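Local coordinates for putative N-acetylmuramoyl-L-alanine amidase,autolysin cwp6 (Peptoclostridium difficile, PDB 5J72), which probably hydrolyses the amide bond between N-acetylmuramic acid and L-alanine in peptidoglycan, using a zinc-dependent amidase domain alongside three cell-wall-binding CWB2 modules, at residues Ala130-Thr143 with Lys410-Met422. Sequence-based numbering, arbitrary orientation.
With NA (sodium ion), chain E.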
ATOM      1  N   ALA A 130      -7.178  12.039  -9.647  1.00 26.66           N
ATOM      2  CA  ALA A 130      -7.625  12.385  -8.288  1.00 23.72           C
ATOM      3  C   ALA A 130      -6.714  13.440  -7.776  1.00 22.95           C
ATOM      4  O   ALA A 130      -5.522  13.450  -8.097  1.00 23.93           O
ATOM      5  CB  ALA A 130      -7.558  11.134  -7.399  1.00 23.38           C
ATOM      6  N   PRO A 131      -7.202  14.419  -6.982  1.00 21.59           N
ATOM      7  CA  PRO A 131      -6.273  15.448  -6.493  1.00 20.51           C
ATOM      8  C   PRO A 131      -5.155  14.855  -5.580  1.00 23.04           C
ATOM      9  O   PRO A 131      -5.423  13.927  -4.809  1.00 24.67           O
ATOM     10  CB  PRO A 131      -7.205  16.409  -5.697  1.00 21.79           C
ATOM     11  CG  PRO A 131      -8.413  15.511  -5.297  1.00 23.22           C
ATOM     12  CD  PRO A 131      -8.588  14.662  -6.553  1.00 22.68           C
ATOM     13  N   VAL A 132      -3.953  15.404  -5.663  1.00 22.93           N
ATOM     14  CA  VAL A 132      -2.828  14.913  -4.880  1.00 26.14           C
ATOM     15  C   VAL A 132      -2.466  15.918  -3.823  1.00 27.41           C
ATOM     16  O   VAL A 132      -2.276  17.111  -4.123  1.00 24.32           O
ATOM     17  CB  VAL A 132      -1.657  14.698  -5.871  1.00 22.21           C
ATOM     18  CG1 VAL A 132      -0.332  14.417  -5.172  1.00 21.56           C
ATOM     19  CG2 VAL A 132      -1.996  13.556  -6.829  1.00 19.77           C
ATOM     20  N   LYS A 133      -2.345  15.454  -2.568  1.00 23.36           N
ATOM     21  CA  LYS A 133      -1.882  16.340  -1.491  1.00 24.83           C
ATOM     22  C   LYS A 133      -0.472  15.859  -1.134  1.00 24.58           C
ATOM     23  O   LYS A 133      -0.313  14.724  -0.694  1.00 23.50           O
ATOM     24  CB  LYS A 133      -2.870  16.234  -0.311  1.00 27.82           C
ATOM     25  CG  LYS A 133      -2.309  16.952   0.930  1.00 29.04           C
ATOM     26  CD  LYS A 133      -2.565  18.443   0.841  1.00 31.02           C
ATOM     27  CE  LYS A 133      -1.980  19.167   2.058  1.00 34.94           C
ATOM     28  NZ  LYS A 133      -1.999  20.626   1.834  1.00 40.51           N
ATOM     29  N   LYS A 134       0.553  16.665  -1.313  1.00 22.81           N
ATOM     30  CA  LYS A 134       1.905  16.210  -1.017  1.00 23.20           C
ATOM     31  C   LYS A 134       2.328  16.584   0.430  1.00 25.92           C
ATOM     32  O   LYS A 134       2.201  17.734   0.815  1.00 24.06           O
ATOM     33  CB  LYS A 134       2.884  16.831  -2.018  1.00 26.45           C
ATOM     34  CG  LYS A 134       4.288  16.317  -1.817  1.00 28.26           C
ATOM     35  CD  LYS A 134       5.192  16.744  -2.935  1.00 32.74           C
ATOM     36  CE  LYS A 134       6.526  16.062  -2.773  1.00 32.46           C
ATOM     37  NZ  LYS A 134       7.569  16.771  -3.541  1.00 42.34           N
ATOM     38  N   LEU A 135       2.796  15.614   1.213  1.00 24.83           N
ATOM     39  CA  LEU A 135       3.216  15.830   2.622  1.00 21.17           C
ATOM     40  C   LEU A 135       4.653  15.453   2.661  1.00 21.72           C
ATOM     41  O   LEU A 135       4.998  14.263   2.762  1.00 21.92           O
ATOM     42  CB  LEU A 135       2.368  14.912   3.585  1.00 19.91           C
ATOM     43  CG  LEU A 135       0.862  15.154   3.455  1.00 18.99           C
ATOM     44  CD1 LEU A 135       0.034  14.130   4.406  1.00 16.94           C
ATOM     45  CD2 LEU A 135       0.506  16.671   3.854  1.00 19.07           C
ATOM     46  N   ALA A 136       5.536  16.440   2.580  1.00 21.48           N
ATOM     47  CA  ALA A 136       6.935  16.078   2.508  1.00 23.35           C
ATOM     48  C   ALA A 136       7.842  17.223   2.827  1.00 22.94           C
ATOM     49  O   ALA A 136       7.446  18.371   2.603  1.00 25.38           O
ATOM     50  CB  ALA A 136       7.237  15.662   1.062  1.00 26.74           C
ATOM     51  N   GLY A 137       9.049  16.921   3.306  1.00 23.15           N
ATOM     52  CA  GLY A 137      10.073  17.937   3.534  1.00 26.90           C
ATOM     53  C   GLY A 137      11.422  17.417   3.019  1.00 31.69           C
ATOM     54  O   GLY A 137      11.461  16.383   2.338  1.00 32.10           O
ATOM     55  N   ALA A 138      12.528  18.098   3.349  1.00 34.40           N
ATOM     56  CA  ALA A 138      13.886  17.747   2.903  1.00 38.02           C
ATOM     57  C   ALA A 138      14.332  16.383   3.363  1.00 39.63           C
ATOM     58  O   ALA A 138      14.972  15.673   2.605  1.00 39.79           O
ATOM     59  CB  ALA A 138      14.872  18.790   3.410  1.00 36.90           C
ATOM     60  N   THR A 139      14.021  16.002   4.607  1.00 38.03           N
ATOM     61  CA  THR A 139      14.378  14.689   5.113  1.00 38.03           C
ATOM     62  C   THR A 139      13.159  14.043   5.772  1.00 35.76           C
ATOM     63  O   THR A 139      12.089  14.668   5.881  1.00 33.04           O
ATOM     64  CB  THR A 139      15.522  14.784   6.139  1.00 40.35           C
ATOM     65  OG1 THR A 139      14.990  15.202   7.396  1.00 41.78           O
ATOM     66  CG2 THR A 139      16.601  15.828   5.730  1.00 43.55           C
ATOM     67  N   ARG A 140      13.345  12.817   6.211  1.00 32.40           N
ATOM     68  CA  ARG A 140      12.319  12.072   6.876  1.00 28.94           C
ATOM     69  C   ARG A 140      11.774  12.886   8.106  1.00 27.37           C
ATOM     70  O   ARG A 140      10.581  12.782   8.403  1.00 24.36           O
ATOM     71  CB  ARG A 140      12.895  10.742   7.353  1.00 25.40           C
ATOM     72  CG  ARG A 140      14.099  10.895   8.289  1.00 27.91           C
ATOM     73  CD  ARG A 140      14.850   9.513   8.499  1.00 32.26           C
ATOM     74  NE  ARG A 140      15.295   9.021   7.185  1.00 31.78           N
ATOM     75  CZ  ARG A 140      15.612   7.764   6.893  1.00 38.05           C
ATOM     76  NH1 ARG A 140      15.603   6.829   7.835  1.00 33.60           N
ATOM     77  NH2 ARG A 140      15.897   7.426   5.646  1.00 33.60           N
ATOM     78  N   PHE A 141      12.634  13.634   8.803  1.00 25.52           N
ATOM     79  CA  PHE A 141      12.194  14.422   9.980  1.00 25.10           C
ATOM     80  C   PHE A 141      11.186  15.485   9.546  1.00 25.30           C
ATOM     81  O   PHE A 141      10.173  15.621  10.206  1.00 24.06           O
ATOM     82  CB  PHE A 141      13.394  15.127  10.663  1.00 24.70           C
ATOM     83  CG  PHE A 141      14.345  14.125  11.218  1.00 26.72           C
ATOM     84  CD1 PHE A 141      14.162  13.602  12.489  1.00 29.35           C
ATOM     85  CD2 PHE A 141      15.409  13.645  10.445  1.00 32.64           C
ATOM     86  CE1 PHE A 141      15.015  12.609  12.991  1.00 31.94           C
ATOM     87  CE2 PHE A 141      16.261  12.655  10.949  1.00 26.76           C
ATOM     88  CZ  PHE A 141      16.058  12.141  12.216  1.00 33.74           C
ATOM     89  N   GLU A 142      11.479  16.254   8.441  1.00 22.12           N
ATOM     90  CA  GLU A 142      10.539  17.276   8.012  1.00 25.29           C
ATOM     91  C   GLU A 142       9.319  16.657   7.411  1.00 23.01           C
ATOM     92  O   GLU A 142       8.245  17.260   7.498  1.00 23.68           O
ATOM     93  CB  GLU A 142      11.135  18.259   6.980  1.00 27.19           C
ATOM     94  CG  GLU A 142      12.252  19.125   7.537  1.00 35.33           C
ATOM     95  CD  GLU A 142      13.587  18.402   7.576  1.00 49.13           C
ATOM     96  OE1 GLU A 142      13.764  17.376   6.887  1.00 49.96           O
ATOM     97  OE2 GLU A 142      14.465  18.856   8.320  1.00 52.02           O
ATOM     98  N   THR A 143       9.450  15.479   6.770  1.00 19.90           N
ATOM     99  CA  THR A 143       8.257  14.849   6.218  1.00 17.79           C
ATOM    100  C   THR A 143       7.309  14.446   7.396  1.00 20.25           C
ATOM    101  O   THR A 143       6.098  14.648   7.254  1.00 19.17           O
ATOM    102  CB  THR A 143       8.637  13.617   5.365  1.00 23.29           C
ATOM    103  OG1 THR A 143       9.132  14.127   4.150  1.00 23.66           O
ATOM    104  CG2 THR A 143       7.418  12.709   5.019  1.00 19.29           C
ATOM    105  N   LYS A 410     -10.158   0.260  -8.478  1.00 23.75           N
ATOM    106  CA  LYS A 410     -10.668   1.181  -7.429  1.00 22.47           C
ATOM    107  C   LYS A 410     -10.544   2.645  -7.762  1.00 24.52           C
ATOM    108  O   LYS A 410      -9.875   3.041  -8.713  1.00 24.29           O
ATOM    109  CB  LYS A 410      -9.848   0.960  -6.123  1.00 22.89           C
ATOM    110  CG  LYS A 410      -9.947  -0.466  -5.585  1.00 23.13           C
ATOM    111  CD  LYS A 410      -9.257  -0.621  -4.144  1.00 24.25           C
ATOM    112  CE  LYS A 410      -9.235  -2.069  -3.669  1.00 20.37           C
ATOM    113  NZ  LYS A 410     -10.569  -2.569  -3.325  1.00 21.45           N
ATOM    114  N   THR A 411     -11.209   3.470  -6.936  1.00 26.52           N
ATOM    115  CA  THR A 411     -10.977   4.911  -7.039  1.00 26.02           C
ATOM    116  C   THR A 411     -10.636   5.347  -5.600  1.00 22.74           C
ATOM    117  O   THR A 411     -10.947   4.607  -4.665  1.00 21.26           O
ATOM    118  CB  THR A 411     -12.257   5.686  -7.515  1.00 28.68           C
ATOM    119  OG1 THR A 411     -13.335   5.436  -6.591  1.00 23.71           O
ATOM    120  CG2 THR A 411     -12.689   5.259  -8.902  1.00 26.46           C
ATOM    121  N   ALA A 412      -9.979   6.464  -5.444  1.00 21.57           N
ATOM    122  CA  ALA A 412      -9.676   7.037  -4.124  1.00 19.94           C
ATOM    123  C   ALA A 412     -10.045   8.523  -4.288  1.00 21.99           C
ATOM    124  O   ALA A 412      -9.685   9.129  -5.308  1.00 24.03           O
ATOM    125  CB  ALA A 412      -8.196   6.935  -3.810  1.00 20.67           C
ATOM    126  N   GLU A 413     -10.702   9.132  -3.272  1.00 22.61           N
ATOM    127  CA  GLU A 413     -11.051  10.576  -3.398  1.00 20.79           C
ATOM    128  C   GLU A 413      -9.853  11.452  -3.397  1.00 21.95           C
ATOM    129  O   GLU A 413      -9.780  12.379  -4.190  1.00 22.47           O
ATOM    130  CB  GLU A 413     -11.966  10.967  -2.239  1.00 21.28           C
ATOM    131  CG  GLU A 413     -13.234  10.161  -2.318  1.00 27.41           C
ATOM    132  CD  GLU A 413     -14.122  10.323  -1.080  1.00 38.95           C
ATOM    133  OE1 GLU A 413     -13.695  10.942  -0.103  1.00 42.84           O
ATOM    134  OE2 GLU A 413     -15.254   9.821  -1.107  1.00 49.05           O
ATOM    135  N   THR A 414      -8.867  11.171  -2.532  1.00 20.84           N
ATOM    136  CA  THR A 414      -7.669  11.971  -2.424  1.00 21.42           C
ATOM    137  C   THR A 414      -6.422  11.084  -2.391  1.00 22.00           C
ATOM    138  O   THR A 414      -6.448  10.038  -1.712  1.00 25.38           O
ATOM    139  CB  THR A 414      -7.693  12.768  -1.084  1.00 23.94           C
ATOM    140  OG1 THR A 414      -8.925  13.518  -1.036  1.00 25.08           O
ATOM    141  CG2 THR A 414      -6.504  13.708  -0.929  1.00 22.40           C
ATOM    142  N   VAL A 415      -5.362  11.521  -3.030  1.00 21.89           N
ATOM    143  CA  VAL A 415      -4.141  10.760  -3.025  1.00 21.56           C
ATOM    144  C   VAL A 415      -3.158  11.589  -2.267  1.00 22.70           C
ATOM    145  O   VAL A 415      -2.953  12.771  -2.574  1.00 22.82           O
ATOM    146  CB  VAL A 415      -3.632  10.504  -4.476  1.00 22.73           C
ATOM    147  CG1 VAL A 415      -2.219   9.888  -4.444  1.00 22.71           C
ATOM    148  CG2 VAL A 415      -4.595   9.621  -5.229  1.00 26.01           C
ATOM    149  N   TYR A 416      -2.535  11.018  -1.223  1.00 19.51           N
ATOM    150  CA  TYR A 416      -1.538  11.760  -0.520  1.00 17.41           C
ATOM    151  C   TYR A 416      -0.187  11.280  -0.911  1.00 21.73           C
ATOM    152  O   TYR A 416       0.060  10.071  -0.823  1.00 23.88           O
ATOM    153  CB  TYR A 416      -1.650  11.551   1.003  1.00 17.35           C
ATOM    154  CG  TYR A 416      -2.911  12.146   1.582  1.00 18.22           C
ATOM    155  CD1 TYR A 416      -2.881  13.341   2.272  1.00 22.16           C
ATOM    156  CD2 TYR A 416      -4.128  11.486   1.471  1.00 17.85           C
ATOM    157  CE1 TYR A 416      -4.059  13.877   2.855  1.00 22.72           C
ATOM    158  CE2 TYR A 416      -5.290  12.006   2.044  1.00 20.38           C
ATOM    159  CZ  TYR A 416      -5.241  13.197   2.732  1.00 22.77           C
ATOM    160  OH  TYR A 416      -6.440  13.651   3.282  1.00 22.81           O
ATOM    161  N   GLN A 417       0.687  12.154  -1.316  1.00 19.85           N
ATOM    162  CA  GLN A 417       2.047  11.751  -1.671  1.00 21.41           C
ATOM    163  C   GLN A 417       2.946  12.002  -0.470  1.00 22.25           C
ATOM    164  O   GLN A 417       3.152  13.132  -0.023  1.00 24.50           O
ATOM    165  CB  GLN A 417       2.539  12.577  -2.873  1.00 19.99           C
ATOM    166  CG  GLN A 417       4.009  12.403  -3.152  1.00 23.25           C
ATOM    167  CD  GLN A 417       4.370  13.218  -4.422  1.00 28.36           C
ATOM    168  OE1 GLN A 417       3.509  13.865  -5.006  1.00 26.58           O
ATOM    169  NE2 GLN A 417       5.641  13.164  -4.864  1.00 26.83           N
ATOM    170  N   ILE A 418       3.498  10.931   0.077  1.00 21.07           N
ATOM    171  CA  ILE A 418       4.356  11.020   1.256  1.00 18.43           C
ATOM    172  C   ILE A 418       5.813  11.128   0.916  1.00 24.98           C
ATOM    173  O   ILE A 418       6.355  10.277   0.208  1.00 23.93           O
ATOM    174  CB  ILE A 418       4.154   9.738   2.126  1.00 19.63           C
ATOM    175  CG1 ILE A 418       2.647   9.480   2.384  1.00 18.44           C
ATOM    176  CG2 ILE A 418       4.949   9.877   3.443  1.00 18.83           C
ATOM    177  CD1 ILE A 418       1.939  10.667   3.121  1.00 21.58           C
ATOM    178  N   GLY A 419       6.470  12.147   1.409  1.00 21.76           N
ATOM    179  CA  GLY A 419       7.877  12.256   1.154  1.00 20.47           C
ATOM    180  C   GLY A 419       8.159  12.822  -0.226  1.00 23.66           C
ATOM    181  O   GLY A 419       7.322  12.949  -1.092  1.00 24.84           O
ATOM    182  N   ASP A 420       9.415  13.187  -0.383  1.00 28.66           N
ATOM    183  CA  ASP A 420       9.930  13.747  -1.614  1.00 33.74           C
ATOM    184  C   ASP A 420      10.822  12.698  -2.347  1.00 35.49           C
ATOM    185  O   ASP A 420      11.529  11.930  -1.692  1.00 35.13           O
ATOM    186  CB  ASP A 420      10.804  14.952  -1.261  1.00 40.88           C
ATOM    187  CG  ASP A 420      11.204  15.679  -2.518  1.00 50.23           C
ATOM    188  OD1 ASP A 420      12.410  15.766  -2.784  1.00 53.46           O
ATOM    189  OD2 ASP A 420      10.291  16.147  -3.248  1.00 53.51           O
ATOM    190  N   GLY A 421      10.788  12.668  -3.670  1.00 36.33           N
ATOM    191  CA  GLY A 421      11.656  11.744  -4.397  1.00 37.58           C
ATOM    192  C   GLY A 421      10.928  10.892  -5.407  1.00 37.10           C
ATOM    193  O   GLY A 421      11.556  10.431  -6.354  1.00 34.50           O
ATOM    194  N   MET A 422       9.627  10.646  -5.206  1.00 31.16           N
ATOM    195  CA  MET A 422       8.884   9.865  -6.155  1.00 30.69           C
ATOM    196  C   MET A 422       8.692  10.713  -7.426  1.00 34.20           C
ATOM    197  O   MET A 422       8.376  11.898  -7.316  1.00 33.26           O
ATOM    198  CB  MET A 422       7.515   9.451  -5.582  1.00 29.36           C
ATOM    199  CG  MET A 422       6.745   8.530  -6.544  1.00 24.95           C
ATOM    200  SD  MET A 422       5.413   7.645  -5.700  1.00 27.26           S
ATOM    201  CE  MET A 422       6.335   6.690  -4.589  1.00 28.53           C
TER
HETATM  202 NA    NA E 703      -9.153   3.010 -10.872  1.00 26.00          NA
HETATM  203  O   HOH W   1      11.272  13.548   1.928  1.00 33.78           O
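K134 lies across Q417 and reaches on to D420. With CG trans to the backbone N (chi1 -176°) and the chain extended beyond it, CD and CE pass obliquely beside the Q417 amide, CE of K134 3.7 Å from NE2 of Q417. Beyond it NZ makes a salt bridge to OD2 of D420 at 2.8 Å, meeting the anti lone pair of that oxygen. V132 shares this face: its CG2 packs near CB of V415 and CG1 approaches OE1 of Q417, while I427 of helix 424-433 touches V132, V415 and Q417.

On the other face, L135 places CD1 3.7 Å from CD1 of Y416 and also near CD1 of I418. K133 bends at chi2 (82°) after laying CB and CG obliquely along the same Y416 ring, and its amine leads away. Helix 140-151 packs here through I147, against L135 and I418.

Between the faces, strands 132-135 and 414-418 run parallel, joined by five backbone hydrogen bonds from V415 N to P131 O (3.0 Å) through to G419 N to L135 O (2.9 Å). Past the strands, CB of A136 sits 3.3 Å from C of G419, and one water links G137 O to D420 N. T143 OG1 accepts from G137 N at 2.9 Å, tying the turn to the helix start, where T139 and E142 form a capping box.

The pairing thus brings the beginning of the first CWB2 module against a strand of the third: main-chain bonds set the register, and the lysine-aspartate pair adds a charged link between two solvent-exposed side chains.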